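Local coordinates for protein UDP-glucose:anthocyanidin 3-O-glucosyltransferase (Clitoria ternatea, PDB 4REL) that is a plant glycosyltransferase of the GT-B fold, with two Rossmann-like domains, modelled here with 3,5,7-trihydroxy-2-(4-hydroxyphenyl)-4H-chromen-4-one in a pocket, at residues L144-I148 and L196-G200; L203-V209 and S228-S232; A284-L289 and F390-V396; F296-E302 and G320-V326. One frame throughout, in Å; residues are numbered along the deposited sequence.

Contact 1 (L144-I148 and L196-G200); sequences LYFNI and LNSLG. With KMP (3,5,7-trihydroxy-2-(4-hydroxyphenyl)-4H-chromen-4-one), chain B.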
# COMPACT_ATOMS: atom_id res chain seq x y z
N LEU A 144 1.14 -15.72 -2.42
CA LEU A 144 0.58 -16.04 -3.73
C LEU A 144 1.66 -16.38 -4.76
O LEU A 144 1.51 -17.31 -5.56
CB LEU A 144 -0.25 -14.87 -4.25
CG LEU A 144 -1.36 -14.37 -3.33
CD1 LEU A 144 -2.01 -13.13 -3.94
CD2 LEU A 144 -2.39 -15.46 -3.12
N TYR A 145 2.76 -15.62 -4.73
CA TYR A 145 3.77 -15.71 -5.78
C TYR A 145 4.62 -16.97 -5.71
O TYR A 145 5.34 -17.29 -6.65
CB TYR A 145 4.60 -14.41 -5.79
CG TYR A 145 3.68 -13.25 -6.08
CD1 TYR A 145 3.17 -13.05 -7.35
CD2 TYR A 145 3.23 -12.42 -5.06
CE1 TYR A 145 2.28 -12.03 -7.62
CE2 TYR A 145 2.35 -11.38 -5.32
CZ TYR A 145 1.88 -11.20 -6.61
OH TYR A 145 1.00 -10.18 -6.89
N PHE A 146 4.49 -17.71 -4.61
CA PHE A 146 5.15 -19.01 -4.48
C PHE A 146 4.22 -20.18 -4.81
O PHE A 146 4.61 -21.34 -4.67
CB PHE A 146 5.71 -19.16 -3.08
CG PHE A 146 6.84 -18.21 -2.80
CD1 PHE A 146 8.15 -18.62 -2.97
CD2 PHE A 146 6.59 -16.91 -2.39
CE1 PHE A 146 9.21 -17.76 -2.73
CE2 PHE A 146 7.64 -16.04 -2.15
CZ PHE A 146 8.95 -16.46 -2.32
N ASN A 147 3.02 -19.86 -5.27
CA ASN A 147 2.00 -20.88 -5.50
C ASN A 147 1.15 -20.60 -6.73
O ASN A 147 -0.02 -20.92 -6.77
CB ASN A 147 1.09 -21.02 -4.26
CG ASN A 147 1.84 -21.51 -3.04
OD1 ASN A 147 2.03 -22.72 -2.85
ND2 ASN A 147 2.27 -20.59 -2.20
N ILE A 148 1.77 -20.00 -7.75
CA ILE A 148 1.02 -19.57 -8.94
C ILE A 148 0.32 -20.74 -9.64
O ILE A 148 -0.86 -20.63 -10.00
CB ILE A 148 1.92 -18.80 -9.93
CG1 ILE A 148 2.48 -17.55 -9.26
CG2 ILE A 148 1.14 -18.44 -11.20
CD1 ILE A 148 3.64 -16.93 -9.99
N LEU A 196 5.44 -9.47 -11.88
CA LEU A 196 4.89 -9.93 -10.61
C LEU A 196 4.95 -11.46 -10.52
O LEU A 196 5.33 -12.01 -9.49
CB LEU A 196 3.46 -9.41 -10.40
CG LEU A 196 3.39 -8.11 -9.58
CD1 LEU A 196 4.28 -7.01 -10.17
CD2 LEU A 196 1.97 -7.62 -9.46
N ASN A 197 4.63 -12.14 -11.61
CA ASN A 197 4.64 -13.60 -11.58
C ASN A 197 6.02 -14.22 -11.42
O ASN A 197 6.13 -15.40 -11.14
CB ASN A 197 3.96 -14.17 -12.82
CG ASN A 197 2.48 -13.94 -12.81
OD1 ASN A 197 1.84 -13.88 -13.87
ND2 ASN A 197 1.91 -13.78 -11.62
N SER A 198 7.07 -13.42 -11.58
CA SER A 198 8.43 -13.91 -11.40
C SER A 198 8.89 -13.78 -9.95
O SER A 198 10.00 -14.19 -9.60
CB SER A 198 9.42 -13.15 -12.29
OG SER A 198 9.69 -11.85 -11.79
N LEU A 199 8.05 -13.20 -9.09
CA LEU A 199 8.48 -12.91 -7.72
C LEU A 199 8.85 -14.16 -6.89
O LEU A 199 9.69 -14.09 -6.01
CB LEU A 199 7.43 -12.08 -6.98
CG LEU A 199 7.37 -10.60 -7.37
CD1 LEU A 199 6.10 -9.99 -6.80
CD2 LEU A 199 8.62 -9.85 -6.87
N GLY A 200 8.21 -15.28 -7.19
CA GLY A 200 8.52 -16.52 -6.50
C GLY A 200 9.96 -16.95 -6.71
O GLY A 200 10.59 -17.53 -5.81
C1 KMP B . -1.02 -7.19 -7.38
C2 KMP B . -0.54 -6.24 -6.50
C3 KMP B . -0.39 -4.84 -6.97
C4 KMP B . -0.77 -4.50 -8.35
C5 KMP B . -1.24 -5.53 -9.16
C6 KMP B . -1.36 -6.83 -8.68
C9 KMP B . 0.12 -3.78 -6.07
C10 KMP B . 0.24 -2.41 -6.62
C11 KMP B . -0.17 -2.17 -8.05
C14 KMP B . -0.08 -0.82 -8.68
C15 KMP B . 0.62 0.23 -8.10
C16 KMP B . 0.67 1.47 -8.72
C17 KMP B . 0.02 1.67 -9.93
C18 KMP B . -0.68 0.62 -10.52
C19 KMP B . -0.73 -0.62 -9.90
O12 KMP B . -0.64 -3.21 -8.82
O13 KMP B . 0.45 -4.04 -4.89
O24 KMP B . 0.07 2.89 -10.53
O27 KMP B . 0.70 -1.42 -5.80
O29 KMP B . -1.83 -7.80 -9.52
O30 KMP B . -0.19 -6.56 -5.22
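Leu199 CD1 sits over the middle of one face of the Tyr145 ring, 4.0 Å from its centroid and 7° off the ring normal, a CH-pi contact. The two side chains run alongside each other in the same direction, and Tyr145 CB and Leu199 CB already meet at 3.9 Å. Leu196 approaches the same ring obliquely through its backbone, its O lying 3.2 Å from Tyr145 CD1; this carbonyl also accepts a hydrogen bond from Leu199 N where the chain turns from one short helix into the next. At their outer ends Tyr145 and Leu196 both touch KMP: Tyr145 OH comes within 3.6 Å of KMP C1, and Leu196 CD2 within 3.5 Å of KMP C6. Both residues therefore form part of the ligand pocket, whose His17 and Asp181 hydrogen-bond to KMP. Tyr145 carries its ring anti to the carbonyl carbon (chi1 -60°), which sends it across to Leu196 and Leu199.

Gly200 CA lies over the centre of the Phe146 ring, a second CH-pi contact, 4.1 Å from the centroid. It also makes a CA-H...O contact of 3.3 Å with Tyr145 O, an approach allowed by the lack of a side chain. Ile148 CD1 comes within 3.1 Å of Asn197 O, a tight approach of a methyl to a carbonyl oxygen.

Around this core, Trp135 of strand 131-135 backs both Tyr145 and Leu199, helix 220-229 packs on Phe146 through Tyr225 and Met226, and helix 148-157 begins at Ile148 and meets Asn197 through Arg152.

Contact 2 (L203-V209 and S228-S232); sequences LPQAKAV and SKLQS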
# COMPACT_ATOMS: atom_id res chain seq x y z
N LEU A 203 12.35 -13.31 -5.30
CA LEU A 203 12.46 -12.97 -3.88
C LEU A 203 13.43 -13.82 -3.02
O LEU A 203 14.08 -13.28 -2.12
CB LEU A 203 11.08 -12.90 -3.22
CG LEU A 203 10.20 -11.74 -3.70
CD1 LEU A 203 8.81 -11.86 -3.11
CD2 LEU A 203 10.83 -10.41 -3.31
N PRO A 204 13.54 -15.14 -3.29
CA PRO A 204 14.52 -15.89 -2.50
C PRO A 204 15.98 -15.49 -2.76
O PRO A 204 16.88 -15.89 -2.02
CB PRO A 204 14.28 -17.35 -2.93
CG PRO A 204 12.83 -17.36 -3.32
CD PRO A 204 12.65 -16.05 -4.04
N GLN A 205 16.21 -14.71 -3.81
CA GLN A 205 17.57 -14.28 -4.12
C GLN A 205 17.94 -13.01 -3.35
O GLN A 205 19.09 -12.58 -3.37
CB GLN A 205 17.74 -14.06 -5.63
CG GLN A 205 17.42 -15.33 -6.44
CD GLN A 205 17.58 -15.13 -7.92
OE1 GLN A 205 18.68 -14.87 -8.42
NE2 GLN A 205 16.47 -15.26 -8.66
N ALA A 206 16.96 -12.42 -2.68
CA ALA A 206 17.19 -11.22 -1.87
C ALA A 206 17.91 -11.57 -0.57
O ALA A 206 17.59 -12.56 0.08
CB ALA A 206 15.89 -10.51 -1.57
N LYS A 207 18.87 -10.73 -0.20
CA LYS A 207 19.55 -10.86 1.09
C LYS A 207 18.55 -10.76 2.23
O LYS A 207 18.66 -11.47 3.25
CB LYS A 207 20.63 -9.78 1.20
CG LYS A 207 21.34 -9.72 2.55
CD LYS A 207 22.21 -10.93 2.80
CE LYS A 207 23.11 -10.69 4.01
NZ LYS A 207 24.10 -11.80 4.22
N ALA A 208 17.57 -9.88 2.06
CA ALA A 208 16.45 -9.76 2.99
C ALA A 208 15.23 -9.20 2.26
O ALA A 208 15.36 -8.47 1.27
CB ALA A 208 16.82 -8.87 4.17
N VAL A 209 14.04 -9.56 2.74
CA VAL A 209 12.82 -8.95 2.26
C VAL A 209 12.27 -8.13 3.42
O VAL A 209 12.09 -8.66 4.53
CB VAL A 209 11.78 -10.00 1.79
CG1 VAL A 209 10.46 -9.32 1.45
CG2 VAL A 209 12.30 -10.77 0.58
N SER A 228 10.45 -19.61 5.59
CA SER A 228 10.98 -20.83 5.00
C SER A 228 11.33 -20.64 3.52
O SER A 228 12.04 -21.46 2.93
CB SER A 228 9.99 -21.98 5.15
OG SER A 228 8.98 -21.91 4.17
N LYS A 229 10.84 -19.56 2.92
CA LYS A 229 11.08 -19.31 1.50
C LYS A 229 12.17 -18.29 1.24
O LYS A 229 12.70 -18.22 0.13
CB LYS A 229 9.79 -18.81 0.83
CG LYS A 229 8.66 -19.84 0.83
CD LYS A 229 9.00 -21.04 -0.07
CE LYS A 229 7.85 -22.03 -0.12
NZ LYS A 229 8.04 -23.07 -1.19
N LEU A 230 12.49 -17.49 2.25
CA LEU A 230 13.36 -16.32 2.06
C LEU A 230 14.64 -16.42 2.87
O LEU A 230 14.70 -17.14 3.86
CB LEU A 230 12.60 -15.04 2.42
CG LEU A 230 11.28 -14.80 1.69
CD1 LEU A 230 10.49 -13.67 2.36
CD2 LEU A 230 11.48 -14.52 0.20
N GLN A 231 15.67 -15.68 2.45
CA GLN A 231 16.91 -15.65 3.21
C GLN A 231 16.71 -14.98 4.56
O GLN A 231 17.27 -15.40 5.56
CB GLN A 231 18.02 -14.94 2.43
CG GLN A 231 18.36 -15.62 1.12
CD GLN A 231 19.54 -15.00 0.41
OE1 GLN A 231 20.49 -14.52 1.05
NE2 GLN A 231 19.51 -15.01 -0.92
N SER A 232 15.88 -13.95 4.56
CA SER A 232 15.58 -13.19 5.78
C SER A 232 14.30 -12.41 5.58
O SER A 232 14.11 -11.78 4.53
CB SER A 232 16.73 -12.24 6.11
OG SER A 232 16.46 -11.49 7.27
O HOH W 1 15.21 -13.72 0.39
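Leu230 plugs the buried side with its two methyls: CD2 meets Leu203 CB at 3.8 Å, while CD1 lies 3.9 Å from Val209 CG2, the Leu230 and Val209 side chains crossing at about a right angle. Val209 N donates to Ser232 O at 2.9 Å, nearly straight (169°), and Ala208 CB packs on Ser232 CB.

The bond from Val209 belongs to the beta-alpha-beta unit of strand 208-211, helix 220-229 and strand 233-235, in which the chain returns from the helix to lie beside the strand it left, at the rim of the seven-stranded parallel sheet. Between the two segments a water is held by three bonds: it donates to Leu203 O and Ala206 O and accepts from Gln231 N.

Toward solvent, Gln231, extended beyond CG, reaches over the turn at Ala206 and donates from NE2 to Pro204 O at 3.0 Å, with the acceptor in the amide plane. Ala206 O lies against the same amide, 3.1 Å from Gln231 CD, without a hydrogen bond to NE2; the water serves it instead. Lys207 O meets Gln231 CB at 3.6 Å, but the exposed Lys207 side chain comes no nearer Gln231 OE1 than 4.3 Å, at CD.

Contact 3 (A284-L289 and F390-V396); sequences AVAEAL and FTKNGFV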
# COMPACT_ATOMS: atom_id res chain seq x y z
N ALA A 284 -24.29 5.02 -6.67
CA ALA A 284 -24.76 4.16 -5.59
C ALA A 284 -24.22 4.60 -4.23
O ALA A 284 -24.96 4.59 -3.23
CB ALA A 284 -24.38 2.70 -5.85
N VAL A 285 -22.95 4.97 -4.19
CA VAL A 285 -22.34 5.46 -2.95
C VAL A 285 -23.06 6.72 -2.47
O VAL A 285 -23.45 6.81 -1.30
CB VAL A 285 -20.84 5.72 -3.12
CG1 VAL A 285 -20.28 6.54 -1.96
CG2 VAL A 285 -20.09 4.38 -3.26
N ALA A 286 -23.28 7.67 -3.38
CA ALA A 286 -24.00 8.89 -3.00
C ALA A 286 -25.42 8.60 -2.49
O ALA A 286 -25.82 9.12 -1.44
CB ALA A 286 -24.03 9.89 -4.16
N GLU A 287 -26.17 7.79 -3.22
CA GLU A 287 -27.54 7.46 -2.81
C GLU A 287 -27.59 6.82 -1.42
O GLU A 287 -28.46 7.15 -0.60
CB GLU A 287 -28.18 6.52 -3.83
CG GLU A 287 -28.44 7.17 -5.17
CD GLU A 287 -29.00 6.21 -6.18
OE1 GLU A 287 -29.01 4.99 -5.91
OE2 GLU A 287 -29.44 6.67 -7.25
N ALA A 288 -26.67 5.89 -1.17
CA ALA A 288 -26.62 5.18 0.10
C ALA A 288 -26.23 6.12 1.23
O ALA A 288 -26.80 6.08 2.31
CB ALA A 288 -25.65 4.01 0.04
N LEU A 289 -25.24 6.96 0.98
CA LEU A 289 -24.82 7.92 2.00
C LEU A 289 -25.97 8.83 2.38
O LEU A 289 -26.26 9.02 3.56
CB LEU A 289 -23.61 8.73 1.52
CG LEU A 289 -22.25 8.04 1.57
CD1 LEU A 289 -21.17 8.95 0.98
CD2 LEU A 289 -21.88 7.63 2.99
N PHE A 390 -20.66 -1.68 -4.89
CA PHE A 390 -21.51 -0.72 -4.21
C PHE A 390 -22.89 -0.70 -4.83
O PHE A 390 -23.03 -0.56 -6.05
CB PHE A 390 -20.92 0.69 -4.27
CG PHE A 390 -19.74 0.91 -3.37
CD1 PHE A 390 -19.88 0.80 -1.99
CD2 PHE A 390 -18.50 1.24 -3.89
CE1 PHE A 390 -18.79 1.01 -1.14
CE2 PHE A 390 -17.41 1.45 -3.06
CZ PHE A 390 -17.56 1.34 -1.69
N THR A 391 -23.90 -0.88 -4.00
CA THR A 391 -25.28 -0.66 -4.40
C THR A 391 -25.88 0.16 -3.28
O THR A 391 -25.36 0.16 -2.17
CB THR A 391 -26.07 -1.97 -4.48
OG1 THR A 391 -26.14 -2.56 -3.18
CG2 THR A 391 -25.41 -2.96 -5.45
N LYS A 392 -26.99 0.84 -3.54
CA LYS A 392 -27.60 1.66 -2.49
C LYS A 392 -28.04 0.82 -1.29
O LYS A 392 -27.62 1.06 -0.17
CB LYS A 392 -28.79 2.47 -3.02
CG LYS A 392 -29.45 3.34 -1.94
CD LYS A 392 -30.65 4.10 -2.50
CE LYS A 392 -31.76 3.17 -2.94
NZ LYS A 392 -32.89 3.89 -3.58
N ASN A 393 -28.87 -0.19 -1.53
CA ASN A 393 -29.38 -0.98 -0.42
C ASN A 393 -28.30 -1.75 0.33
O ASN A 393 -28.31 -1.79 1.56
CB ASN A 393 -30.50 -1.92 -0.89
CG ASN A 393 -31.76 -1.16 -1.29
OD1 ASN A 393 -31.91 0.03 -0.98
ND2 ASN A 393 -32.67 -1.85 -1.97
N GLY A 394 -27.35 -2.32 -0.40
CA GLY A 394 -26.29 -3.10 0.22
C GLY A 394 -25.37 -2.26 1.09
O GLY A 394 -25.02 -2.65 2.20
N PHE A 395 -24.98 -1.11 0.57
CA PHE A 395 -24.07 -0.21 1.27
C PHE A 395 -24.75 0.39 2.51
O PHE A 395 -24.12 0.51 3.56
CB PHE A 395 -23.57 0.87 0.30
CG PHE A 395 -22.52 1.79 0.87
CD1 PHE A 395 -21.69 1.40 1.91
CD2 PHE A 395 -22.36 3.05 0.33
CE1 PHE A 395 -20.74 2.26 2.41
CE2 PHE A 395 -21.40 3.92 0.82
CZ PHE A 395 -20.59 3.52 1.86
N VAL A 396 -26.03 0.74 2.40
CA VAL A 396 -26.78 1.21 3.56
C VAL A 396 -26.75 0.16 4.66
O VAL A 396 -26.54 0.48 5.83
CB VAL A 396 -28.26 1.56 3.21
CG1 VAL A 396 -29.10 1.69 4.47
CG2 VAL A 396 -28.32 2.85 2.41
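Ala288 CB is the point at which the two helices meet, touching Phe395, Lys392 and Val396. It comes closest to the Phe395 ring, 3.4 Å from CD2 and approaching obliquely, and lies 3.6 Å from Lys392 O and 3.8 Å from Val396 CG2. With so small a side chain at this point, the axes of helix segments 284-289 and 392-396 pass 8.2 Å apart, their directions 54° from parallel.

Phe395 swings its ring anti to the backbone N (chi1 -174°), which carries the ring against helix segment 284-289, beside Val285, Ala288 and Leu289; there CE2 meets Val285 CG1 at 4.0 Å and Leu289 CG a little farther off. One face of this ring has Phe390 CE1 over its centre. Phe390 in turn receives Val285 CG2 over a face, displaced toward the rim, with CG2 3.5 Å from Phe390 CG. Both rings also touch Val341 of strand 337-342, so these helices cover one side of the parallel sheet of the second Rossmann-like domain of the GT-B fold.

At the outer edge Lys392 runs across Glu287 at about a right angle, and its aliphatic part does the touching: in the conformer described, CD lies 3.7 Å from Glu287 CB. Lys392 is modelled in two conformations, and no salt bridge to Glu287 can be claimed. The start of helix 392-403 is fixed by Thr391, an N-cap residue whose OG1 accepts from Gly394 N. Just before it, Phe390 N donates to Glu281, tying this turn back to helix 279-292.

Contact 4 (F296-E302 and G320-V326); sequences FVWALKE and GKVVSWV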
# COMPACT_ATOMS: atom_id res chain seq x y z
N PHE A 296 -20.95 12.07 7.13
CA PHE A 296 -19.91 11.48 6.30
C PHE A 296 -18.93 12.51 5.78
O PHE A 296 -19.26 13.69 5.64
CB PHE A 296 -20.53 10.70 5.12
CG PHE A 296 -21.33 11.56 4.17
CD1 PHE A 296 -20.70 12.21 3.10
CD2 PHE A 296 -22.70 11.71 4.32
CE1 PHE A 296 -21.44 13.01 2.22
CE2 PHE A 296 -23.44 12.50 3.44
CZ PHE A 296 -22.81 13.16 2.39
N VAL A 297 -17.70 12.07 5.53
CA VAL A 297 -16.72 12.84 4.79
C VAL A 297 -16.31 11.97 3.62
O VAL A 297 -15.82 10.86 3.81
CB VAL A 297 -15.48 13.15 5.63
CG1 VAL A 297 -14.46 13.92 4.79
CG2 VAL A 297 -15.85 13.96 6.86
N TRP A 298 -16.51 12.46 2.40
CA TRP A 298 -16.20 11.67 1.21
C TRP A 298 -15.12 12.40 0.44
O TRP A 298 -15.33 13.52 -0.04
CB TRP A 298 -17.47 11.50 0.36
CG TRP A 298 -17.35 10.61 -0.86
CD1 TRP A 298 -16.24 9.92 -1.27
CD2 TRP A 298 -18.38 10.33 -1.81
NE1 TRP A 298 -16.54 9.21 -2.42
CE2 TRP A 298 -17.84 9.45 -2.78
CE3 TRP A 298 -19.72 10.73 -1.94
CZ2 TRP A 298 -18.58 8.98 -3.85
CZ3 TRP A 298 -20.46 10.26 -3.01
CH2 TRP A 298 -19.89 9.40 -3.96
N ALA A 299 -13.94 11.78 0.35
CA ALA A 299 -12.85 12.32 -0.45
C ALA A 299 -13.06 11.78 -1.84
O ALA A 299 -12.92 10.57 -2.07
CB ALA A 299 -11.50 11.89 0.11
N LEU A 300 -13.42 12.68 -2.76
CA LEU A 300 -13.85 12.32 -4.10
C LEU A 300 -13.17 13.25 -5.11
O LEU A 300 -13.21 14.47 -4.95
CB LEU A 300 -15.38 12.48 -4.20
CG LEU A 300 -16.06 12.22 -5.55
CD1 LEU A 300 -15.98 10.75 -5.93
CD2 LEU A 300 -17.51 12.68 -5.54
N LYS A 301 -12.56 12.67 -6.15
CA LYS A 301 -11.95 13.48 -7.20
C LYS A 301 -12.94 14.45 -7.84
O LYS A 301 -14.09 14.10 -8.11
CB LYS A 301 -11.32 12.60 -8.29
CG LYS A 301 -9.99 11.99 -7.90
CD LYS A 301 -9.34 11.25 -9.07
CE LYS A 301 -8.12 10.46 -8.61
NZ LYS A 301 -7.54 9.61 -9.70
N GLU A 302 -12.44 15.65 -8.09
CA GLU A 302 -13.21 16.76 -8.64
C GLU A 302 -13.97 16.40 -9.91
O GLU A 302 -15.10 16.83 -10.12
CB GLU A 302 -12.20 17.87 -8.94
CG GLU A 302 -12.76 19.22 -9.20
CD GLU A 302 -11.66 20.26 -9.27
OE1 GLU A 302 -11.12 20.50 -10.37
OE2 GLU A 302 -11.32 20.82 -8.21
N GLY A 320 -22.78 16.29 5.80
CA GLY A 320 -21.72 15.60 5.09
C GLY A 320 -20.80 16.57 4.39
O GLY A 320 -21.17 17.72 4.15
N LYS A 321 -19.59 16.11 4.09
CA LYS A 321 -18.63 16.92 3.36
C LYS A 321 -18.15 16.09 2.19
O LYS A 321 -17.69 14.96 2.37
CB LYS A 321 -17.41 17.25 4.24
CG LYS A 321 -17.56 18.49 5.11
CD LYS A 321 -16.20 19.11 5.40
CE LYS A 321 -16.18 20.59 5.04
NZ LYS A 321 -16.70 21.47 6.13
N VAL A 322 -18.28 16.64 0.98
CA VAL A 322 -17.74 16.00 -0.20
C VAL A 322 -16.61 16.89 -0.68
O VAL A 322 -16.84 18.03 -1.08
CB VAL A 322 -18.81 15.84 -1.29
CG1 VAL A 322 -18.22 15.24 -2.56
CG2 VAL A 322 -19.97 14.98 -0.76
N VAL A 323 -15.37 16.39 -0.60
CA VAL A 323 -14.20 17.23 -0.82
C VAL A 323 -13.19 16.51 -1.70
O VAL A 323 -13.23 15.29 -1.84
CB VAL A 323 -13.54 17.64 0.50
CG1 VAL A 323 -14.49 18.50 1.33
CG2 VAL A 323 -13.13 16.40 1.28
N SER A 324 -12.27 17.27 -2.30
CA SER A 324 -11.31 16.71 -3.23
C SER A 324 -10.13 16.06 -2.51
O SER A 324 -9.49 15.16 -3.05
CB SER A 324 -10.79 17.80 -4.18
OG SER A 324 -11.85 18.33 -4.95
N TRP A 325 -9.87 16.51 -1.29
CA TRP A 325 -8.73 16.03 -0.51
C TRP A 325 -8.98 16.14 0.99
O TRP A 325 -9.63 17.08 1.44
CB TRP A 325 -7.48 16.84 -0.89
CG TRP A 325 -6.30 16.59 0.01
CD1 TRP A 325 -5.32 15.65 -0.15
CD2 TRP A 325 -5.98 17.30 1.22
NE1 TRP A 325 -4.41 15.74 0.88
CE2 TRP A 325 -4.79 16.74 1.73
CE3 TRP A 325 -6.58 18.36 1.92
CZ2 TRP A 325 -4.20 17.20 2.91
CZ3 TRP A 325 -5.99 18.81 3.08
CH2 TRP A 325 -4.81 18.23 3.57
N VAL A 326 -8.49 15.17 1.76
CA VAL A 326 -8.48 15.28 3.21
C VAL A 326 -7.10 14.91 3.75
O VAL A 326 -6.36 14.16 3.10
CB VAL A 326 -9.54 14.35 3.88
CG1 VAL A 326 -10.93 14.66 3.38
CG2 VAL A 326 -9.20 12.89 3.65
O HOH W 2 -14.50 17.02 -5.02
O HOH W 3 -11.84 20.79 -5.69
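Strands 296-299 and 320-323 run parallel, their axes 4.7 Å apart and 7° from exact alignment, with Phe296 opposite Gly320 and Trp298 opposite Val322. Four backbone hydrogen bonds of 2.8 to 2.9 Å join them: Lys321 N to Phe296 O, Trp298 N to Lys321 O, Val323 N to Trp298 O and Leu300 N to Val323 O. Each of Lys321, Trp298 and Val323 thus uses both its N-H and its C=O across the pair.

On the face bearing Phe296, Trp298 and Val322, the Phe296 ring folds over the neighbouring strand. Its CG stands between the backbone N and the carbonyl carbon (chi1 63°), which lays the face of the ring over Gly320 CA in a CH-pi contact, 3.7 Å from the centroid and 8° off the normal. Gly320 has no side chain to block this. Val322 CG2 meets the edge of the same ring, 3.9 Å from CE1, while Val322 CG1 lies 4.0 Å from Leu300 CD2. On the other face Val297 CG1 packs against Val326 CG1 at 3.9 Å, next to helix 254-259.

Past the strand ends, one water joins Leu300 O to Ser324 OG, and a second donates to Glu302 OE2 at 2.6 Å and also bonds Ser324 OG. The pair forms a beta-alpha-beta unit through helix 312-315, with strand 320-323 outermost in the six-stranded parallel Rossmann-like sheet.

In the fold
Along the chain contacts 1 and 2 come first, one closing before the other opens, and both belong to the domain built on the seven-stranded sheet. Their centres are 13 Å apart and they touch, Phe146 packing on Pro204, Lys229 and Leu230, so contact 2 backs contact 1, its Leu203 side chain about 11 Å from KMP. Contacts 3 and 4 lie in the second domain, centres 16 Å apart. Contact 4 falls between the two segments of contact 3, and Trp298 and Phe296 pack against helix 279-292. The centres of contacts 1 and 2 lie 36 to 44 Å from those of contacts 3 and 4, nearest atoms about 20 Å or more apart, as expected for separate GT-B domains.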